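Local coordinates for protein sphingomyelinase-c (Listeria ivanovii, PDB 1ZWX) that belongs to the endonuclease/exonuclease/phosphatase family and adopts a DNase I-like fold, two mixed beta sheets packed face to face with helices outside, at residues A225-T230 and E245-I250; I51-F56 and G149-A154; K12-N17 and P293-T298; D203-M208 and Y249-N254. All coordinates share one frame; numbering follows the deposited sequence.

Contact 1. Residues A225-T230 and E245-I250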
# COMPACT_ATOMS: atom_id res chain seq x y z
N ALA A 225 -4.35 13.42 7.27
CA ALA A 225 -4.33 13.25 5.83
C ALA A 225 -3.08 12.46 5.52
O ALA A 225 -2.00 12.81 5.97
CB ALA A 225 -4.29 14.61 5.12
N THR A 226 -3.23 11.38 4.78
CA THR A 226 -2.09 10.59 4.34
C THR A 226 -1.49 11.14 3.05
O THR A 226 -0.36 10.81 2.69
CB THR A 226 -2.47 9.11 4.16
OG1 THR A 226 -3.34 8.95 3.01
CG2 THR A 226 -3.15 8.57 5.44
N TRP A 227 -2.27 11.99 2.35
CA TRP A 227 -1.82 12.63 1.11
C TRP A 227 -2.11 14.11 1.36
O TRP A 227 -3.26 14.54 1.31
CB TRP A 227 -2.59 12.05 -0.10
CG TRP A 227 -2.05 12.50 -1.43
CD1 TRP A 227 -1.03 11.94 -2.14
CD2 TRP A 227 -2.53 13.61 -2.20
NE1 TRP A 227 -0.83 12.65 -3.32
CE2 TRP A 227 -1.73 13.69 -3.37
CE3 TRP A 227 -3.52 14.58 -1.99
CZ2 TRP A 227 -1.92 14.69 -4.36
CZ3 TRP A 227 -3.71 15.58 -2.97
CH2 TRP A 227 -2.91 15.62 -4.12
N ASP A 228 -1.06 14.85 1.69
CA ASP A 228 -1.22 16.22 2.21
C ASP A 228 -0.34 17.26 1.52
O ASP A 228 0.81 17.47 1.93
CB ASP A 228 -0.94 16.26 3.71
CG ASP A 228 -1.58 17.44 4.39
OD1 ASP A 228 -1.88 18.47 3.72
OD2 ASP A 228 -1.79 17.37 5.60
N PRO A 229 -0.86 17.93 0.47
CA PRO A 229 -0.08 19.04 -0.14
C PRO A 229 0.21 20.24 0.80
O PRO A 229 1.05 21.09 0.46
CB PRO A 229 -0.95 19.48 -1.33
CG PRO A 229 -1.88 18.31 -1.59
CD PRO A 229 -2.14 17.72 -0.23
N THR A 230 -0.46 20.33 1.95
CA THR A 230 -0.16 21.44 2.86
C THR A 230 1.08 21.19 3.72
O THR A 230 1.65 22.14 4.23
CB THR A 230 -1.38 21.90 3.74
OG1 THR A 230 -1.67 20.95 4.77
CG2 THR A 230 -2.60 22.10 2.91
N GLU A 245 -6.00 14.61 1.36
CA GLU A 245 -6.89 13.45 1.37
C GLU A 245 -6.38 12.39 2.35
O GLU A 245 -5.21 12.40 2.71
CB GLU A 245 -7.07 12.85 -0.03
CG GLU A 245 -7.82 13.77 -1.04
CD GLU A 245 -8.02 13.14 -2.42
OE1 GLU A 245 -8.64 12.05 -2.51
OE2 GLU A 245 -7.57 13.74 -3.43
N TYR A 246 -7.28 11.49 2.76
CA TYR A 246 -6.94 10.36 3.63
C TYR A 246 -7.27 9.09 2.84
O TYR A 246 -8.44 8.77 2.62
CB TYR A 246 -7.75 10.43 4.95
CG TYR A 246 -7.19 9.53 6.03
CD1 TYR A 246 -6.60 10.07 7.17
CD2 TYR A 246 -7.23 8.14 5.90
CE1 TYR A 246 -6.07 9.27 8.16
CE2 TYR A 246 -6.69 7.33 6.86
CZ TYR A 246 -6.12 7.89 8.00
OH TYR A 246 -5.60 7.09 8.99
N LEU A 247 -6.24 8.39 2.36
CA LEU A 247 -6.40 7.39 1.30
C LEU A 247 -5.80 6.02 1.62
O LEU A 247 -6.03 5.05 0.88
CB LEU A 247 -5.70 7.90 0.02
CG LEU A 247 -6.25 9.20 -0.60
CD1 LEU A 247 -5.38 9.59 -1.81
CD2 LEU A 247 -7.72 9.03 -1.01
N ASP A 248 -4.98 5.98 2.67
CA ASP A 248 -4.18 4.77 3.01
C ASP A 248 -4.69 4.18 4.34
O ASP A 248 -4.85 4.88 5.34
CB ASP A 248 -2.70 5.11 3.13
CG ASP A 248 -2.10 5.71 1.86
OD1 ASP A 248 -2.20 6.93 1.65
OD2 ASP A 248 -1.49 4.94 1.10
N TYR A 249 -4.95 2.88 4.32
CA TYR A 249 -5.62 2.20 5.42
C TYR A 249 -5.06 0.80 5.62
O TYR A 249 -4.62 0.14 4.66
CB TYR A 249 -7.08 1.99 5.08
CG TYR A 249 -7.87 3.26 4.74
CD1 TYR A 249 -8.06 3.65 3.42
CD2 TYR A 249 -8.46 4.02 5.76
CE1 TYR A 249 -8.81 4.82 3.10
CE2 TYR A 249 -9.20 5.20 5.47
CZ TYR A 249 -9.37 5.57 4.14
OH TYR A 249 -10.12 6.69 3.87
N ILE A 250 -5.19 0.31 6.85
CA ILE A 250 -5.04 -1.12 7.10
C ILE A 250 -6.24 -1.58 7.92
O ILE A 250 -6.38 -1.18 9.06
CB ILE A 250 -3.71 -1.51 7.81
CG1 ILE A 250 -2.47 -0.85 7.12
CG2 ILE A 250 -3.57 -3.03 7.78
CD1 ILE A 250 -1.24 -0.73 8.04
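A loop meets the lead-in to an edge strand here: Thr-226 and Trp-227, between helices 203-212 and 233-238, pair with Glu-245 and the residues that run into strand 248-252. Two backbone bonds make a single antiparallel bridge, Trp-227 N to Glu-245 O at 3.0 Å and Glu-245 N to Trp-227 O at 2.7 Å. Thr-226 supplies the side-chain bonds. Its OG1 takes the N-H of Leu-247 at 3.0 Å, nearly straight at 166°, and donates its own hydrogen bond to Asp-248 OD1 at 2.7 Å, on the carboxylate lone pair directed away from the other oxygen. With chi1 at 69°, OG1 sits between N and the carbonyl carbon, and the methyl CG2 is left to lie over the Tyr-246 ring, 3.9 Å from its centroid, a CH-pi contact almost on the ring normal. Trp-227 CB touches Leu-247 CD1 at 4.1 Å. Asp-248 OD1 is also hydrogen-bonded to His-291 ND1, so Thr-226 OG1 and the histidine share this oxygen, which probably helps hold the carboxylate in place. The Trp-227 side chain is about 4 Å from a bound phosphate ion. Thr-226 and Trp-227 both facing Glu-245 is the signature of a classic beta bulge.

Contact 2. Residues I51-F56 and G149-A154. Unlike the reference sequence in segment 149-154: Gln-153 (reference Pro).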
# COMPACT_ATOMS: atom_id res chain seq x y z
N ILE A 51 3.67 -3.50 4.02
CA ILE A 51 3.00 -3.50 2.70
C ILE A 51 3.55 -2.32 1.93
O ILE A 51 3.57 -1.22 2.45
CB ILE A 51 1.46 -3.32 2.83
CG1 ILE A 51 0.85 -4.53 3.56
CG2 ILE A 51 0.82 -3.08 1.41
CD1 ILE A 51 -0.67 -4.32 3.92
N LEU A 52 4.04 -2.55 0.71
CA LEU A 52 4.54 -1.44 -0.12
C LEU A 52 3.61 -1.20 -1.31
O LEU A 52 3.06 -2.14 -1.84
CB LEU A 52 5.92 -1.79 -0.66
CG LEU A 52 6.97 -2.10 0.40
CD1 LEU A 52 8.24 -2.52 -0.33
CD2 LEU A 52 7.22 -0.88 1.29
N ASN A 53 3.47 0.06 -1.70
CA ASN A 53 2.68 0.46 -2.89
C ASN A 53 3.57 1.40 -3.73
O ASN A 53 4.46 2.06 -3.19
CB ASN A 53 1.45 1.32 -2.51
CG ASN A 53 0.32 0.55 -1.83
OD1 ASN A 53 -0.59 1.17 -1.28
ND2 ASN A 53 0.39 -0.79 -1.82
N GLU A 54 3.28 1.48 -5.03
CA GLU A 54 4.03 2.34 -5.97
C GLU A 54 5.54 2.05 -6.02
O GLU A 54 6.38 2.95 -6.27
CB GLU A 54 3.75 3.81 -5.73
CG GLU A 54 2.33 4.17 -6.15
CD GLU A 54 1.98 5.68 -6.02
OE1 GLU A 54 2.90 6.53 -5.93
OE2 GLU A 54 0.77 5.99 -5.96
N ALA A 55 5.87 0.79 -5.78
CA ALA A 55 7.23 0.28 -6.04
C ALA A 55 7.27 -0.12 -7.50
O ALA A 55 7.28 -1.30 -7.84
CB ALA A 55 7.53 -0.92 -5.11
N PHE A 56 7.27 0.88 -8.39
CA PHE A 56 7.13 0.64 -9.82
C PHE A 56 8.50 0.53 -10.53
O PHE A 56 8.72 -0.37 -11.35
CB PHE A 56 6.34 1.76 -10.52
CG PHE A 56 4.87 1.81 -10.21
CD1 PHE A 56 4.32 2.99 -9.71
CD2 PHE A 56 4.05 0.72 -10.44
CE1 PHE A 56 2.96 3.06 -9.45
CE2 PHE A 56 2.67 0.79 -10.16
CZ PHE A 56 2.14 1.96 -9.67
N GLY A 149 -2.37 -6.97 0.49
CA GLY A 149 -1.78 -5.64 0.24
C GLY A 149 -2.26 -5.23 -1.16
O GLY A 149 -2.28 -6.04 -2.08
N THR A 150 -2.65 -3.98 -1.31
CA THR A 150 -3.29 -3.55 -2.59
C THR A 150 -3.08 -2.08 -2.83
O THR A 150 -2.71 -1.32 -1.91
CB THR A 150 -4.85 -3.90 -2.64
OG1 THR A 150 -5.32 -3.81 -4.00
CG2 THR A 150 -5.66 -2.99 -1.76
N HIS A 151 -3.34 -1.67 -4.06
CA HIS A 151 -3.29 -0.27 -4.44
C HIS A 151 -4.30 -0.18 -5.59
O HIS A 151 -4.09 -0.74 -6.66
CB HIS A 151 -1.87 0.14 -4.91
CG HIS A 151 -1.78 1.56 -5.42
ND1 HIS A 151 -0.72 2.01 -6.19
CD2 HIS A 151 -2.61 2.62 -5.27
CE1 HIS A 151 -0.90 3.30 -6.47
NE2 HIS A 151 -2.04 3.69 -5.93
N THR A 152 -5.42 0.49 -5.32
CA THR A 152 -6.56 0.52 -6.26
C THR A 152 -6.50 1.75 -7.20
O THR A 152 -5.68 2.64 -7.04
CB THR A 152 -7.92 0.51 -5.49
OG1 THR A 152 -7.92 1.61 -4.59
CG2 THR A 152 -8.11 -0.79 -4.69
N GLN A 153 -7.40 1.74 -8.18
CA GLN A 153 -7.60 2.83 -9.14
C GLN A 153 -7.62 4.22 -8.51
O GLN A 153 -8.38 4.46 -7.56
CB GLN A 153 -8.94 2.56 -9.87
CG GLN A 153 -9.33 3.70 -10.86
CD GLN A 153 -8.48 3.68 -12.13
OE1 GLN A 153 -8.24 2.62 -12.73
NE2 GLN A 153 -8.05 4.86 -12.57
N ALA A 154 -6.86 5.16 -9.10
CA ALA A 154 -6.86 6.55 -8.65
C ALA A 154 -7.93 7.36 -9.41
O ALA A 154 -8.36 6.96 -10.49
CB ALA A 154 -5.48 7.19 -8.90
O HOH W 1 1.17 0.14 -6.17
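Strands 51-55 and 149-151 run nearly parallel, 20° apart with axes 7.0 Å from each other at closest approach, and they belong to different sheets; Ile-51 stands opposite Gly-149 and Asn-53 opposite His-151, and the two strands meet by their side chains. At the first pair the Ile-51 methyl CG2 lies 3.8 Å from Gly-149 CA, where there is no room for a side-chain carbon on Gly-149 beside this methyl. Asn-53 reaches farther across: ND2 makes a weak bond to Thr-150 O at 3.1 Å and another weak one back to Leu-52 O, while OD1 accepts from Asp-195 N, so both ends of the amide are engaged, which probably helps set its rotation. The amide plane is only 14° from that of the His-151 ring, and Asn-53 CG rests 3.8 Å from His-151 CB. Chi1 of 176° carries this ring away from its own backbone N toward the end of strand 51-55. There a water lies in the ring plane, 2.7 Å from His-151 ND1, and accepts from Glu-54 N, also at 2.7 Å. The extended Glu-54 side chain crosses the imidazole at a slant, its OE2 coming 3.2 Å from His-151 CE1; the same oxygen is bonded to Asn-17 ND2, and the side chain is about 3 Å from a bound phosphate ion. Strand 49-55 sits between strands 12-20 and 104-107 in its sheet, strand 143-151 between 132-140 and 189-193 in the other. On their outer faces Leu-52 packs on helix 58-67 and Thr-150 on helix 161-182, which completes the layered sandwich.

Contact 3. Residues K12-N17 and P293-T298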
# COMPACT_ATOMS: atom_id res chain seq x y z
N LYS A 12 1.56 -6.07 14.21
CA LYS A 12 1.79 -4.72 13.73
C LYS A 12 2.17 -4.75 12.24
O LYS A 12 3.07 -5.50 11.83
CB LYS A 12 2.90 -4.10 14.56
CG LYS A 12 3.20 -2.67 14.26
CD LYS A 12 3.96 -2.09 15.42
CE LYS A 12 5.08 -1.23 14.94
NZ LYS A 12 6.15 -1.09 15.99
N ILE A 13 1.47 -3.93 11.44
CA ILE A 13 1.67 -3.86 9.98
C ILE A 13 1.87 -2.39 9.66
O ILE A 13 1.15 -1.54 10.17
CB ILE A 13 0.42 -4.36 9.22
CG1 ILE A 13 0.10 -5.80 9.57
CG2 ILE A 13 0.61 -4.23 7.67
CD1 ILE A 13 -1.24 -6.24 9.12
N THR A 14 2.87 -2.09 8.83
CA THR A 14 3.04 -0.73 8.34
C THR A 14 2.80 -0.79 6.83
O THR A 14 3.24 -1.72 6.16
CB THR A 14 4.44 -0.14 8.68
OG1 THR A 14 4.50 0.13 10.08
CG2 THR A 14 4.70 1.19 7.96
N SER A 15 2.02 0.16 6.32
CA SER A 15 1.80 0.24 4.88
C SER A 15 2.32 1.61 4.41
O SER A 15 2.04 2.63 5.03
CB SER A 15 0.30 0.07 4.55
OG SER A 15 0.09 0.12 3.15
N HIS A 16 3.12 1.59 3.33
CA HIS A 16 3.61 2.82 2.76
C HIS A 16 3.61 2.76 1.27
O HIS A 16 4.25 1.89 0.63
CB HIS A 16 5.03 3.15 3.26
CG HIS A 16 5.37 4.60 3.10
ND1 HIS A 16 6.67 5.07 3.19
CD2 HIS A 16 4.59 5.68 2.89
CE1 HIS A 16 6.66 6.38 3.06
NE2 HIS A 16 5.41 6.78 2.86
N ASN A 17 2.86 3.70 0.72
CA ASN A 17 2.92 4.01 -0.68
C ASN A 17 4.20 4.85 -0.83
O ASN A 17 4.24 6.00 -0.39
CB ASN A 17 1.65 4.81 -1.08
CG ASN A 17 1.64 5.15 -2.54
OD1 ASN A 17 2.71 5.28 -3.16
ND2 ASN A 17 0.44 5.29 -3.13
N PRO A 293 3.30 7.13 5.62
CA PRO A 293 3.09 5.74 6.00
C PRO A 293 1.98 5.63 7.05
O PRO A 293 1.69 6.61 7.75
CB PRO A 293 4.42 5.32 6.64
CG PRO A 293 5.32 6.51 6.61
CD PRO A 293 4.57 7.69 6.15
N VAL A 294 1.33 4.48 7.11
CA VAL A 294 0.29 4.23 8.11
C VAL A 294 0.71 2.97 8.88
O VAL A 294 1.16 2.01 8.30
CB VAL A 294 -1.15 4.11 7.48
CG1 VAL A 294 -2.14 3.51 8.46
CG2 VAL A 294 -1.65 5.48 6.97
N VAL A 295 0.57 3.00 10.20
CA VAL A 295 0.83 1.81 11.03
C VAL A 295 -0.49 1.25 11.58
O VAL A 295 -1.35 2.02 12.05
CB VAL A 295 1.97 2.05 12.11
CG1 VAL A 295 1.63 3.21 13.05
CG2 VAL A 295 2.34 0.73 12.86
N GLY A 296 -0.68 -0.05 11.44
CA GLY A 296 -1.86 -0.74 11.96
C GLY A 296 -1.36 -1.58 13.15
O GLY A 296 -0.35 -2.29 13.04
N PHE A 297 -2.06 -1.51 14.26
CA PHE A 297 -1.62 -2.21 15.48
C PHE A 297 -2.81 -2.50 16.40
O PHE A 297 -3.79 -1.76 16.41
CB PHE A 297 -0.55 -1.39 16.20
CG PHE A 297 -1.03 -0.06 16.69
CD1 PHE A 297 -1.60 0.08 17.95
CD2 PHE A 297 -0.94 1.06 15.87
CE1 PHE A 297 -2.04 1.30 18.40
CE2 PHE A 297 -1.40 2.29 16.30
CZ PHE A 297 -1.94 2.42 17.57
N THR A 298 -2.70 -3.58 17.17
CA THR A 298 -3.71 -3.94 18.18
C THR A 298 -3.40 -3.20 19.48
O THR A 298 -2.25 -2.89 19.77
CB THR A 298 -3.66 -5.41 18.45
OG1 THR A 298 -2.33 -5.73 18.89
CG2 THR A 298 -3.96 -6.20 17.17
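Strands 12-17 and 294-298 are antiparallel neighbours in one sheet, 165° between their directions and 4.6 Å between axes, with two backbone bonds joining one pair, Ile-13 N to Gly-296 O at 2.9 Å and Gly-296 N to Ile-13 O at 2.7 Å, and Ser-15 and Val-294 exchanging two more. Between these hydrogen-bonded pairs, the non-hydrogen-bonded pair Thr-14 and Val-295 brings OG1 of the threonine to 3.6 Å from the valine CG2. Lys-12 leans on the same methyl, its CG lying 3.8 Å from Val-295 CG2, before the chain bends away to deliver NZ to Asn-46 O. At the far end His-16 and Pro-293 lie side by side. The proline ring covers one imidazole face, with CG 3.7 Å from the centroid and 6° off the normal, a CH-pi contact; a bond from His-16 NE2 to His-291 O helps fix how that ring is turned. Ile-13, Ser-15 and Val-294 point to the other face, where Ile-250 of the facing sheet touches Ile-13 and Ser-15. The chemistry is thus mostly backbone: four straight bonds hold the two ends of the chain together in the sheet, while apolar and ring contacts, rather than charge pairs, fill the surface between the side chains.

Contact 4. Residues D203-M208 and Y249-N254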
# COMPACT_ATOMS: atom_id res chain seq x y z
N ASP A 203 -19.29 9.34 1.16
CA ASP A 203 -20.21 8.28 0.77
C ASP A 203 -19.45 7.05 0.27
O ASP A 203 -19.80 5.91 0.61
CB ASP A 203 -21.17 8.72 -0.32
CG ASP A 203 -22.26 9.67 0.19
OD1 ASP A 203 -22.34 9.95 1.40
OD2 ASP A 203 -23.04 10.16 -0.65
N GLU A 204 -18.43 7.28 -0.57
CA GLU A 204 -17.63 6.18 -1.12
C GLU A 204 -16.93 5.40 0.03
O GLU A 204 -16.84 4.19 -0.04
CB GLU A 204 -16.59 6.65 -2.14
CG GLU A 204 -15.95 5.46 -2.88
CD GLU A 204 -14.89 5.84 -3.90
OE1 GLU A 204 -14.50 4.97 -4.71
OE2 GLU A 204 -14.47 6.97 -3.90
N TYR A 205 -16.47 6.10 1.05
CA TYR A 205 -15.88 5.44 2.23
C TYR A 205 -16.89 4.50 2.89
O TYR A 205 -16.60 3.32 3.12
CB TYR A 205 -15.37 6.45 3.24
CG TYR A 205 -14.69 5.75 4.42
CD1 TYR A 205 -13.33 5.35 4.35
CD2 TYR A 205 -15.40 5.44 5.58
CE1 TYR A 205 -12.72 4.68 5.41
CE2 TYR A 205 -14.78 4.77 6.66
CZ TYR A 205 -13.45 4.39 6.56
OH TYR A 205 -12.85 3.75 7.61
N HIS A 206 -18.10 5.00 3.14
CA HIS A 206 -19.20 4.16 3.65
C HIS A 206 -19.36 2.91 2.85
O HIS A 206 -19.40 1.79 3.41
CB HIS A 206 -20.54 4.94 3.71
CG HIS A 206 -21.72 4.07 3.99
ND1 HIS A 206 -22.30 3.26 3.04
CD2 HIS A 206 -22.42 3.86 5.13
CE1 HIS A 206 -23.30 2.58 3.58
NE2 HIS A 206 -23.39 2.92 4.85
N ASP A 207 -19.43 3.05 1.52
CA ASP A 207 -19.63 1.90 0.66
C ASP A 207 -18.45 0.93 0.65
O ASP A 207 -18.64 -0.29 0.52
CB ASP A 207 -19.92 2.34 -0.77
CG ASP A 207 -21.36 2.86 -0.94
OD1 ASP A 207 -22.07 3.14 0.07
OD2 ASP A 207 -21.76 3.00 -2.09
N MET A 208 -17.24 1.48 0.71
CA MET A 208 -16.02 0.64 0.78
C MET A 208 -16.08 -0.32 1.97
O MET A 208 -15.72 -1.49 1.84
CB MET A 208 -14.77 1.50 0.92
CG MET A 208 -13.48 0.64 1.18
SD MET A 208 -11.97 1.60 0.95
CE MET A 208 -12.03 2.70 2.31
N TYR A 249 -4.95 2.88 4.32
CA TYR A 249 -5.62 2.20 5.42
C TYR A 249 -5.06 0.80 5.62
O TYR A 249 -4.62 0.14 4.66
CB TYR A 249 -7.08 1.99 5.08
CG TYR A 249 -7.87 3.26 4.74
CD1 TYR A 249 -8.06 3.65 3.42
CD2 TYR A 249 -8.46 4.02 5.76
CE1 TYR A 249 -8.81 4.82 3.10
CE2 TYR A 249 -9.20 5.20 5.47
CZ TYR A 249 -9.37 5.57 4.14
OH TYR A 249 -10.12 6.69 3.87
N ILE A 250 -5.19 0.31 6.85
CA ILE A 250 -5.04 -1.12 7.10
C ILE A 250 -6.24 -1.58 7.92
O ILE A 250 -6.38 -1.18 9.06
CB ILE A 250 -3.71 -1.51 7.81
CG1 ILE A 250 -2.47 -0.85 7.12
CG2 ILE A 250 -3.57 -3.03 7.78
CD1 ILE A 250 -1.24 -0.73 8.04
N PHE A 251 -7.05 -2.45 7.34
CA PHE A 251 -8.31 -2.90 7.94
C PHE A 251 -8.22 -4.34 8.39
O PHE A 251 -7.43 -5.11 7.88
CB PHE A 251 -9.43 -2.89 6.89
CG PHE A 251 -9.82 -1.51 6.40
CD1 PHE A 251 -9.67 -1.20 5.04
CD2 PHE A 251 -10.37 -0.55 7.26
CE1 PHE A 251 -10.07 0.09 4.53
CE2 PHE A 251 -10.74 0.74 6.80
CZ PHE A 251 -10.60 1.05 5.41
N VAL A 252 -9.12 -4.71 9.29
CA VAL A 252 -9.36 -6.10 9.64
C VAL A 252 -10.67 -6.53 9.00
O VAL A 252 -11.67 -5.80 9.09
CB VAL A 252 -9.45 -6.25 11.19
CG1 VAL A 252 -9.89 -7.67 11.53
CG2 VAL A 252 -8.10 -5.93 11.83
N GLU A 253 -10.68 -7.67 8.35
CA GLU A 253 -11.89 -8.17 7.72
C GLU A 253 -12.91 -8.69 8.76
O GLU A 253 -12.52 -9.39 9.71
CB GLU A 253 -11.56 -9.24 6.70
CG GLU A 253 -12.58 -9.34 5.51
CD GLU A 253 -13.62 -10.44 5.68
OE1 GLU A 253 -13.55 -11.20 6.67
OE2 GLU A 253 -14.50 -10.58 4.80
N ASN A 254 -14.20 -8.37 8.55
CA ASN A 254 -15.21 -8.57 9.61
C ASN A 254 -15.71 -10.00 9.77
O ASN A 254 -16.23 -10.34 10.84
CB ASN A 254 -16.42 -7.61 9.46
CG ASN A 254 -16.11 -6.19 9.97
OD1 ASN A 254 -15.21 -5.96 10.77
ND2 ASN A 254 -16.88 -5.22 9.49
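Met-208 and Tyr-205 project from helix 203-212 onto Tyr-249 and Phe-251 of edge strand 248-252, a helix-on-sheet packing in the outer layer of the DNase I-like sandwich. The short segments stay well apart, 13.5 Å between axes and 36° between directions, so long side chains must bridge the gap. Tyr-249 and Phe-251 both rise from the strand toward the helix and leave a notch between their outer ends. The Met-208 methyl is the bump that fills it: CE lies over one face of the Tyr-249 ring, 3.9 Å from CE1, and at the same time against the edge of the Phe-251 ring, 3.8 Å from CZ. A bend at the last torsion, chi3 69°, turns that methyl into the notch. Tyr-205 enters beside it. Its ring and that of Tyr-249 meet obliquely, planes 43° apart, with Tyr-205 CE1 3.6 Å from Tyr-249 CE2. At the end of the same side chain the Tyr-205 hydroxyl meets the edge of Phe-251, OH to CE2 3.8 Å. Both phenol oxygens have polar partners beyond this apolar patch, Tyr-205 OH with Ser-216 OG and Tyr-249 OH with Val-198 O, which helps pin the two rings. Met-172 of helix 161-182 also touches Met-208. Within the strand, Tyr-249 also backs the Phe-251 ring: its CB sits 3.5 Å above the plane of that ring, offset toward the rim.

Starting at the N terminus, strand 12-17 opens the longest loop, which contact 3 closes near the C terminus at 293-298; the other three contacts are nested inside it. Contact 2 comes first, from 51-56 to 149-154, tying one sheet to the other, and is complete before contact 4 opens at 203-208. Contact 1 starts later, at 225-230, yet contacts 1 and 4 end on the same strand, sharing Tyr-249 and Ile-250, so one edge strand receives both a loop and a helix. From that strand Ile-250 reaches contact 3, and Glu-54 of contact 2 joins it through Asn-17. Together they join the chain ends within one sheet, that sheet to the other, and the second sheet's edge to a loop and a helix.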